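Local coordinates for protein glycosyl hydrolase family 26 (Bacteroides ovatus, PDB 4ZXO) that probably hydrolyses the beta-mannan backbone of galactomannan as a family 26 glycoside hydrolase with a TIM-barrel fold, at residues H165-W171 with Y207-S213; C179-K185 with E221-G225; L287-E291 with S330-L334. All coordinates share one frame; numbering follows the deposited sequence. Where two conformers were deposited one is given.

Contact 1. Residues H165-W171 with Y207-S213; sequences HEHTGSW and YSPGMES
T168 and E212 form the polar centre of this loop-to-loop contact. The E212 side chain folds back about its CB-CG bond (chi2 76°), which turns its carboxylate onto the 165-171 loop. Its CB packs near T168 OG1. Its CG lies 3.5 Å from T168 O. At the tip the two oxygens part company. OE1 accepts a hydrogen bond from T168 OG1 at 2.6 Å, on its anti side and 25° out of the carboxylate plane. OE1 also takes a bond from a water that is held in turn by G210 N. OE2 goes to the indole of W171 and stops 3.3 Å from W171 CH2, at the edge of the ring.

The W171 indole is tied back to its own loop. W171 NE1 donates to E166 OE1 over 2.9 Å, using the anti lone pair of that oxygen. G169 CA lies against one face of the ring.

The backbones meet where E166 N donates to S208 O over 2.9 Å. A second water joins T168 OG1, G210 O and S213 N. T168 OG1 is thus a donor to E212 and an acceptor from this water.

H167 packs beside P209, with H167 CE1 3.4 Å from P209 CB. It also meets the Y207 ring obliquely, the planes at 46°. Y207 OH is bonded to Y219 O, and S208 OG to R162.

A type I turn from E166 to G169 shapes the first loop. Both loops follow neighbouring parallel strands, 159-162 and 203-207. They therefore lie at the C-terminal end of the TIM barrel, the end where glycoside hydrolases of this fold carry their active site.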
loop_
_atom_site.group_PDB
_atom_site.type_symbol
_atom_site.label_atom_id
_atom_site.label_comp_id
_atom_site.label_asym_id
_atom_site.label_seq_id
_atom_site.Cartn_x
_atom_site.Cartn_y
_atom_site.Cartn_z
ATOM N N HIS A 165 -6.772 6.310 -1.284
ATOM C CA HIS A 165 -5.780 6.700 -0.276
ATOM C C HIS A 165 -5.628 8.234 -0.138
ATOM O O HIS A 165 -6.060 9.014 -0.985
ATOM C CB HIS A 165 -4.436 6.010 -0.612
ATOM C CG HIS A 165 -3.784 6.482 -1.868
ATOM N ND1 HIS A 165 -4.368 6.377 -3.118
ATOM C CD2 HIS A 165 -2.528 6.968 -2.070
ATOM C CE1 HIS A 165 -3.515 6.836 -4.022
ATOM N NE2 HIS A 165 -2.385 7.183 -3.410
ATOM N N GLU A 166 -5.005 8.644 0.947
ATOM C CA GLU A 166 -4.630 10.054 1.137
ATOM C C GLU A 166 -5.865 10.896 1.065
ATOM O O GLU A 166 -5.870 12.031 0.531
ATOM C CB GLU A 166 -3.549 10.501 0.129
ATOM C CG GLU A 166 -2.239 9.802 0.486
ATOM C CD GLU A 166 -1.111 9.947 -0.474
ATOM O OE1 GLU A 166 -1.166 10.822 -1.334
ATOM O OE2 GLU A 166 -0.112 9.169 -0.336
ATOM N N HIS A 167 -6.941 10.393 1.690
ATOM C CA HIS A 167 -8.232 11.052 1.484
ATOM C C HIS A 167 -8.453 12.275 2.355
ATOM O O HIS A 167 -9.466 12.991 2.171
ATOM C CB HIS A 167 -9.361 10.056 1.732
ATOM C CG HIS A 167 -9.484 9.670 3.154
ATOM N ND1 HIS A 167 -8.727 8.652 3.718
ATOM C CD2 HIS A 167 -10.262 10.177 4.144
ATOM C CE1 HIS A 167 -9.041 8.563 5.000
ATOM N NE2 HIS A 167 -9.957 9.482 5.283
ATOM N N THR A 168 -7.531 12.538 3.274
ATOM C CA THR A 168 -7.665 13.784 4.044
ATOM C C THR A 168 -6.958 14.955 3.371
ATOM O O THR A 168 -7.036 16.105 3.855
ATOM C CB THR A 168 -7.161 13.588 5.491
ATOM O OG1 THR A 168 -5.858 13.022 5.492
ATOM C CG2 THR A 168 -8.080 12.610 6.232
ATOM N N GLY A 169 -6.215 14.668 2.306
ATOM C CA GLY A 169 -5.710 15.730 1.450
ATOM C C GLY A 169 -6.699 15.931 0.319
ATOM O O GLY A 169 -7.682 15.203 0.208
ATOM N N SER A 170 -6.439 16.939 -0.504
ATOM C CA SER A 170 -7.383 17.292 -1.576
ATOM C C SER A 170 -6.692 17.324 -2.940
ATOM O O SER A 170 -7.042 18.100 -3.803
ATOM C CB SER A 170 -8.075 18.603 -1.232
ATOM O OG SER A 170 -8.920 18.391 -0.079
ATOM N N TRP A 171 -5.721 16.427 -3.121
ATOM C CA TRP A 171 -5.025 16.352 -4.391
ATOM C C TRP A 171 -5.522 15.219 -5.287
ATOM O O TRP A 171 -5.089 15.133 -6.444
ATOM C CB TRP A 171 -3.523 16.204 -4.175
ATOM C CG TRP A 171 -3.132 15.166 -3.192
ATOM C CD1 TRP A 171 -2.946 13.837 -3.423
ATOM C CD2 TRP A 171 -2.762 15.397 -1.847
ATOM N NE1 TRP A 171 -2.546 13.204 -2.261
ATOM C CE2 TRP A 171 -2.422 14.147 -1.277
ATOM C CE3 TRP A 171 -2.728 16.535 -1.047
ATOM C CZ2 TRP A 171 -1.959 14.002 0.047
ATOM C CZ3 TRP A 171 -2.275 16.379 0.324
ATOM C CH2 TRP A 171 -1.926 15.115 0.837
ATOM N N TYR A 207 -6.855 1.274 4.835
ATOM C CA TYR A 207 -7.246 2.669 4.921
ATOM C C TYR A 207 -5.994 3.496 5.124
ATOM O O TYR A 207 -5.152 3.107 5.947
ATOM C CB TYR A 207 -8.197 2.786 6.107
ATOM C CG TYR A 207 -8.793 4.112 6.490
ATOM C CD1 TYR A 207 -9.871 4.650 5.769
ATOM C CD2 TYR A 207 -8.371 4.770 7.666
ATOM C CE1 TYR A 207 -10.491 5.834 6.179
ATOM C CE2 TYR A 207 -8.967 5.952 8.086
ATOM C CZ TYR A 207 -10.069 6.465 7.356
ATOM O OH TYR A 207 -10.702 7.629 7.703
ATOM N N SER A 208 -5.798 4.602 4.387
ATOM C CA SER A 208 -4.449 5.231 4.417
ATOM C C SER A 208 -4.425 6.737 4.121
ATOM O O SER A 208 -3.848 7.190 3.124
ATOM C CB SER A 208 -3.489 4.471 3.447
ATOM O OG SER A 208 -3.902 4.512 2.086
ATOM N N PRO A 209 -5.022 7.526 4.996
ATOM C CA PRO A 209 -4.892 8.981 4.877
ATOM C C PRO A 209 -3.480 9.424 5.247
ATOM O O PRO A 209 -2.700 8.638 5.805
ATOM C CB PRO A 209 -5.908 9.513 5.909
ATOM C CG PRO A 209 -5.824 8.487 6.998
ATOM C CD PRO A 209 -5.762 7.131 6.215
ATOM N N GLY A 210 -3.143 10.646 4.876
ATOM C CA GLY A 210 -1.859 11.222 5.206
ATOM C C GLY A 210 -1.799 11.795 6.621
ATOM O O GLY A 210 -2.452 11.290 7.548
ATOM N N MET A 211 -1.009 12.862 6.800
ATOM C CA MET A 211 -0.770 13.415 8.138
ATOM C C MET A 211 -1.655 14.615 8.514
ATOM O O MET A 211 -1.395 15.268 9.517
ATOM C CB MET A 211 0.718 13.803 8.310
ATOM C CG MET A 211 1.330 14.606 7.162
ATOM S SD MET A 211 0.530 16.125 6.874
ATOM C CE MET A 211 0.942 17.141 8.300
ATOM N N GLU A 212 -2.729 14.880 7.769
ATOM C CA GLU A 212 -3.546 16.051 8.078
ATOM C C GLU A 212 -4.220 15.895 9.417
ATOM O O GLU A 212 -4.400 16.886 10.139
ATOM C CB GLU A 212 -4.623 16.278 6.995
ATOM C CG GLU A 212 -4.039 16.696 5.644
ATOM C CD GLU A 212 -3.403 15.565 4.848
ATOM O OE1 GLU A 212 -3.727 14.377 5.049
ATOM O OE2 GLU A 212 -2.521 15.870 4.020
ATOM N N SER A 213 -4.644 14.667 9.732
ATOM C CA SER A 213 -5.353 14.422 10.980
ATOM C C SER A 213 -4.425 14.620 12.166
ATOM O O SER A 213 -3.322 14.102 12.177
ATOM C CB SER A 213 -5.886 12.984 11.026
ATOM O OG SER A 213 -6.753 12.720 9.933
HETATM O O HOH W 1 -7.454 6.226 2.839
HETATM O O HOH W 2 -4.924 12.236 8.029
HETATM O O HOH W 3 -3.850 12.657 2.928
#

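Contact 2. Residues C179-K185 with E221-G225; sequences CSSEQYK and ERYPG. With PO4 (phosphate ion), chain C.
R222 reaches across the start of helix 181-197, where S180 and Q183 form a capping box. S180 OG accepts from Q183 N, and Q183 OE1 accepts from S180 N. This is the first helix after strand 159-162 of the TIM barrel. R222 comes from the loop that leads to strand 231-235.

Hydrogen bonds carry the centre. R222 grips one atom, C179 O, end-on with two nitrogens: R222 NH1 and R222 NH2 each lie 3.0 Å from it. Both bonds are bent, near 140° at the hydrogen. S181 OG donates to E221 O in one of its two conformers, so this bond is less certain.

The arginine also packs through its flat group. One face of the guanidinium lies over the S180-S181 peptide, with S180 C 3.4 Å above its plane. The chain is extended from CG to NE (chi3 172°), which carries the group this far along the helix start.

Within the loop, R222 NE donates to E221 OE1 over 3.3 Å in a salt bridge, near the guanidinium plane. On the helix, K185 NZ makes a long, weak salt bridge with E182 OE2. A water links K185 NZ to E221 O.

Van der Waals contacts complete the fit. R222 CB rests against Y184 CD2 at 3.7 Å. Y184 also stacks on H167, and its OH bonds to W164 O. The K185 chain lies along the loop, with K185 CE 3.4 Å from Y223 O. R222 O meets the Y184 ring at its edge, in the ring plane and 3.4 Å from Y184 CD2.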
loop_
_atom_site.group_PDB
_atom_site.type_symbol
_atom_site.label_atom_id
_atom_site.label_comp_id
_atom_site.label_asym_id
_atom_site.label_seq_id
_atom_site.Cartn_x
_atom_site.Cartn_y
_atom_site.Cartn_z
ATOM N N CYS A 179 -15.608 15.879 -1.710
ATOM C CA CYS A 179 -16.791 15.057 -1.408
ATOM C C CYS A 179 -17.071 15.124 0.069
ATOM O O CYS A 179 -16.200 15.537 0.840
ATOM C CB CYS A 179 -16.590 13.577 -1.844
ATOM S SG CYS A 179 -15.162 12.726 -1.019
ATOM N N SER A 180 -18.260 14.707 0.466
ATOM C CA SER A 180 -18.603 14.630 1.898
ATOM C C SER A 180 -18.082 13.349 2.513
ATOM O O SER A 180 -17.694 12.401 1.795
ATOM C CB SER A 180 -20.119 14.692 2.081
ATOM O OG SER A 180 -20.738 13.492 1.622
ATOM N N SER A 181 -18.110 13.312 3.833
ATOM C CA SER A 181 -17.716 12.115 4.560
ATOM C C SER A 181 -18.580 10.911 4.169
ATOM O O SER A 181 -18.067 9.813 4.004
ATOM C CB SER A 181 -17.804 12.371 6.060
ATOM O OG SER A 181 -17.461 11.213 6.775
ATOM N N GLU A 182 -19.885 11.108 4.021
ATOM C CA GLU A 182 -20.775 10.023 3.671
ATOM C C GLU A 182 -20.578 9.569 2.241
ATOM O O GLU A 182 -20.642 8.358 1.973
ATOM C CB GLU A 182 -22.242 10.431 3.895
ATOM C CG GLU A 182 -22.579 10.357 5.389
ATOM C CD GLU A 182 -22.149 9.016 6.105
ATOM O OE1 GLU A 182 -22.475 7.897 5.617
ATOM O OE2 GLU A 182 -21.463 9.098 7.175
ATOM N N GLN A 183 -20.361 10.517 1.328
ATOM C CA GLN A 183 -20.055 10.146 -0.040
ATOM C C GLN A 183 -18.772 9.300 -0.116
ATOM O O GLN A 183 -18.702 8.272 -0.821
ATOM C CB GLN A 183 -19.895 11.393 -0.906
ATOM C CG GLN A 183 -21.259 12.030 -1.232
ATOM C CD GLN A 183 -21.123 13.394 -1.893
ATOM O OE1 GLN A 183 -20.135 14.125 -1.694
ATOM N NE2 GLN A 183 -22.102 13.731 -2.703
ATOM N N TYR A 184 -17.728 9.752 0.595
ATOM C CA TYR A 184 -16.466 9.015 0.606
ATOM C C TYR A 184 -16.669 7.582 1.168
ATOM O O TYR A 184 -16.133 6.589 0.626
ATOM C CB TYR A 184 -15.422 9.781 1.430
ATOM C CG TYR A 184 -14.111 9.045 1.488
ATOM C CD1 TYR A 184 -13.164 9.109 0.441
ATOM C CD2 TYR A 184 -13.819 8.234 2.601
ATOM C CE1 TYR A 184 -11.946 8.372 0.504
ATOM C CE2 TYR A 184 -12.632 7.516 2.648
ATOM C CZ TYR A 184 -11.703 7.621 1.609
ATOM O OH TYR A 184 -10.569 6.865 1.717
ATOM N N LYS A 185 -17.408 7.477 2.283
ATOM C CA LYS A 185 -17.654 6.138 2.845
ATOM C C LYS A 185 -18.407 5.299 1.850
ATOM O O LYS A 185 -18.196 4.101 1.811
ATOM C CB LYS A 185 -18.441 6.198 4.166
ATOM C CG LYS A 185 -17.638 6.838 5.302
ATOM C CD LYS A 185 -18.477 7.004 6.546
ATOM C CE LYS A 185 -17.732 7.828 7.530
ATOM N NZ LYS A 185 -18.639 8.101 8.744
ATOM N N GLU A 221 -12.670 10.191 10.843
ATOM C CA GLU A 221 -13.886 10.910 10.433
ATOM C C GLU A 221 -14.511 10.303 9.168
ATOM O O GLU A 221 -15.727 10.253 9.039
ATOM C CB GLU A 221 -13.549 12.386 10.171
ATOM C CG GLU A 221 -14.774 13.237 9.917
ATOM C CD GLU A 221 -14.731 14.161 8.711
ATOM O OE1 GLU A 221 -13.907 14.066 7.757
ATOM O OE2 GLU A 221 -15.571 15.054 8.740
ATOM N N ARG A 222 -13.661 9.845 8.241
ATOM C CA ARG A 222 -14.174 9.273 6.993
ATOM C C ARG A 222 -13.977 7.745 6.901
ATOM O O ARG A 222 -13.911 7.151 5.776
ATOM C CB ARG A 222 -13.505 9.975 5.795
ATOM C CG ARG A 222 -13.939 11.407 5.713
ATOM C CD ARG A 222 -13.499 12.158 4.470
ATOM N NE ARG A 222 -14.197 13.451 4.541
ATOM C CZ ARG A 222 -14.593 14.158 3.486
ATOM N NH1 ARG A 222 -14.329 13.721 2.241
ATOM N NH2 ARG A 222 -15.278 15.304 3.677
ATOM N N TYR A 223 -13.861 7.120 8.058
ATOM C CA TYR A 223 -13.635 5.683 8.135
ATOM C C TYR A 223 -14.922 4.921 7.829
ATOM O O TYR A 223 -15.946 5.159 8.497
ATOM C CB TYR A 223 -13.155 5.353 9.552
ATOM C CG TYR A 223 -12.813 3.923 9.829
ATOM C CD1 TYR A 223 -11.693 3.312 9.301
ATOM C CD2 TYR A 223 -13.568 3.196 10.733
ATOM C CE1 TYR A 223 -11.398 2.026 9.571
ATOM C CE2 TYR A 223 -13.242 1.882 11.068
ATOM C CZ TYR A 223 -12.152 1.306 10.483
ATOM O OH TYR A 223 -11.853 0.003 10.844
ATOM N N PRO A 224 -14.862 3.979 6.852
ATOM C CA PRO A 224 -16.101 3.319 6.421
ATOM C C PRO A 224 -16.517 2.151 7.330
ATOM O O PRO A 224 -17.577 1.577 7.126
ATOM C CB PRO A 224 -15.760 2.830 5.008
ATOM C CG PRO A 224 -14.229 2.519 5.115
ATOM C CD PRO A 224 -13.707 3.669 5.969
ATOM N N GLY A 225 -15.717 1.803 8.324
ATOM C CA GLY A 225 -16.169 0.830 9.296
ATOM C C GLY A 225 -15.320 -0.428 9.436
ATOM O O GLY A 225 -14.593 -0.842 8.513
HETATM P P PO4 C . -21.722 17.619 -4.301
HETATM O O1 PO4 C . -21.151 18.391 -3.153
HETATM O O2 PO4 C . -22.456 16.433 -3.777
HETATM O O3 PO4 C . -22.759 18.534 -5.038
HETATM O O4 PO4 C . -20.551 17.303 -5.188
HETATM O O HOH W 4 -17.722 10.567 10.622
#

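Contact 3. Residues L287-E291 with S330-L334; sequences LPVIE and SPKIL. With K (potassium ion), chain B.
L287 lays its two methyls over the turn at 330-333. L287 CD1 touches I333 CD1 at 3.8 Å, the two chains running antiparallel alongside each other. L287 CD2 rests on S330 CB at 4.0 Å. CG of L287 stands anti to the backbone N (chi1 -173°), which sends both methyls out from the helix toward the turn. I290 comes in at about a right angle, and its CD1 meets the same I333 CD1 at 4.0 Å. F327 packs on both L287 and I333.

The contact joins helix 281-290 of the TIM barrel to a short strand, 333-334, which pairs in parallel with strand 27-32. A type I turn from S330 to I333 leads into that strand, closed by I333 N donating to S330 O. S330 OG accepts from K332 N over 3.1 Å, which makes an ST turn. On the far side of this turn sits a potassium ion. It is bound by S330 O at 2.7 Å, I333 O at 2.4 Å, four waters and S328 O. S330 O therefore serves both the turn and the metal.

A salt bridge lies at the outer rim of the contact. K332 NZ donates to E291 OE1 over 3.0 Å, coming from well above the carboxylate plane (62° out of it). The extended K332 chain lies close to the glutamate stem, with K332 CD 3.6 Å from E291 CB. Putting an alanine at E291 would probably leave the K332 ammonium without its carboxylate mate and free the lysine chain to swing. K332 also pairs through its backbone with I27.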
loop_
_atom_site.group_PDB
_atom_site.type_symbol
_atom_site.label_atom_id
_atom_site.label_comp_id
_atom_site.label_asym_id
_atom_site.label_seq_id
_atom_site.Cartn_x
_atom_site.Cartn_y
_atom_site.Cartn_z
ATOM N N LEU A 287 14.393 4.366 11.339
ATOM C CA LEU A 287 14.339 3.254 12.322
ATOM C C LEU A 287 14.048 3.722 13.737
ATOM O O LEU A 287 13.201 3.136 14.406
ATOM C CB LEU A 287 15.636 2.465 12.267
ATOM C CG LEU A 287 15.638 1.178 13.134
ATOM C CD1 LEU A 287 14.484 0.193 12.782
ATOM C CD2 LEU A 287 16.978 0.447 13.031
ATOM N N PRO A 288 14.685 4.810 14.193
ATOM C CA PRO A 288 14.367 5.184 15.593
ATOM C C PRO A 288 12.932 5.593 15.811
ATOM O O PRO A 288 12.442 5.449 16.932
ATOM C CB PRO A 288 15.280 6.378 15.882
ATOM C CG PRO A 288 16.458 6.197 14.923
ATOM C CD PRO A 288 15.832 5.573 13.646
ATOM N N VAL A 289 12.242 6.027 14.756
ATOM C CA VAL A 289 10.829 6.325 14.896
ATOM C C VAL A 289 10.000 5.066 14.807
ATOM O O VAL A 289 9.233 4.801 15.724
ATOM C CB VAL A 289 10.331 7.324 13.830
ATOM C CG1 VAL A 289 8.821 7.556 13.996
ATOM C CG2 VAL A 289 11.072 8.643 13.995
ATOM N N ILE A 290 10.162 4.274 13.739
ATOM C CA ILE A 290 9.206 3.198 13.511
ATOM C C ILE A 290 9.371 2.057 14.512
ATOM O O ILE A 290 8.400 1.367 14.798
ATOM C CB ILE A 290 9.247 2.636 12.063
ATOM C CG1 ILE A 290 10.591 2.012 11.727
ATOM C CG2 ILE A 290 8.909 3.741 11.049
ATOM C CD1 ILE A 290 10.601 1.341 10.370
ATOM N N GLU A 291 10.563 1.882 15.087
ATOM C CA GLU A 291 10.767 0.752 15.993
ATOM C C GLU A 291 9.995 0.889 17.281
ATOM O O GLU A 291 9.878 -0.102 18.021
ATOM C CB GLU A 291 12.245 0.559 16.303
ATOM C CG GLU A 291 12.834 1.654 17.171
ATOM C CD GLU A 291 14.343 1.493 17.362
ATOM O OE1 GLU A 291 14.870 0.413 16.994
ATOM O OE2 GLU A 291 14.998 2.427 17.877
ATOM N N SER A 330 18.745 -4.879 11.121
ATOM C CA SER A 330 18.016 -4.753 12.375
ATOM C C SER A 330 17.103 -5.950 12.537
ATOM O O SER A 330 16.440 -6.357 11.565
ATOM C CB SER A 330 17.161 -3.479 12.383
ATOM O OG SER A 330 16.282 -3.545 13.508
ATOM N N PRO A 331 17.022 -6.495 13.747
ATOM C CA PRO A 331 16.165 -7.672 13.880
ATOM C C PRO A 331 14.684 -7.250 13.778
ATOM O O PRO A 331 13.771 -8.066 13.605
ATOM C CB PRO A 331 16.540 -8.242 15.278
ATOM C CG PRO A 331 17.233 -7.126 16.012
ATOM C CD PRO A 331 17.766 -6.139 14.981
ATOM N N LYS A 332 14.444 -5.957 13.883
ATOM C CA LYS A 332 13.079 -5.427 13.804
ATOM C C LYS A 332 12.562 -5.357 12.396
ATOM O O LYS A 332 11.373 -5.146 12.215
ATOM C CB LYS A 332 13.032 -4.042 14.454
ATOM C CG LYS A 332 13.502 -4.141 15.894
ATOM C CD LYS A 332 13.537 -2.818 16.622
ATOM C CE LYS A 332 13.913 -3.056 18.091
ATOM N NZ LYS A 332 14.028 -1.773 18.804
ATOM N N ILE A 333 13.427 -5.498 11.390
ATOM C CA ILE A 333 12.970 -5.233 10.024
ATOM C C ILE A 333 13.088 -6.474 9.183
ATOM O O ILE A 333 14.194 -7.058 9.129
ATOM C CB ILE A 333 13.813 -4.100 9.351
ATOM C CG1 ILE A 333 13.897 -2.832 10.212
ATOM C CG2 ILE A 333 13.312 -3.701 7.915
ATOM C CD1 ILE A 333 12.581 -2.172 10.522
ATOM N N LEU A 334 11.999 -6.851 8.501
ATOM C CA LEU A 334 11.898 -8.177 7.924
ATOM C C LEU A 334 11.893 -8.142 6.392
ATOM O O LEU A 334 11.150 -7.385 5.751
ATOM C CB LEU A 334 10.650 -8.886 8.403
ATOM C CG LEU A 334 10.433 -8.959 9.907
ATOM C CD1 LEU A 334 9.043 -9.524 10.171
ATOM C CD2 LEU A 334 11.491 -9.767 10.603
HETATM K K K B . 16.448 -7.862 9.344
HETATM O O HOH W 5 18.263 -9.072 10.798
HETATM O O HOH W 6 17.378 -10.840 9.190
HETATM O O HOH W 7 16.555 -9.188 7.281
HETATM O O HOH W 8 15.576 -10.173 10.526
#

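Overall arrangement
All three contacts belong to one TIM-barrel chain. Contacts 1 and 2 are neighbours, with centres 12 Å apart, and they touch where H167 and Y207 meet Y184, R222 and Y223. Their segments alternate along the chain: 165-171, 179-185, 207-213, 221-225. Together they bind the region after strand 159-162, with helix 181-197, to the region after strand 203-207. Contact 3 comes later in the sequence. Its centre lies 24 Å from contact 1 and 33 Å from contact 2, with no touch to either. It fastens helix 281-290 to the late strand 333-334 beside strand 27-32. Contact 1 thus joins loops at the expected active-site end of the barrel, while contact 3 and its potassium ion lie elsewhere.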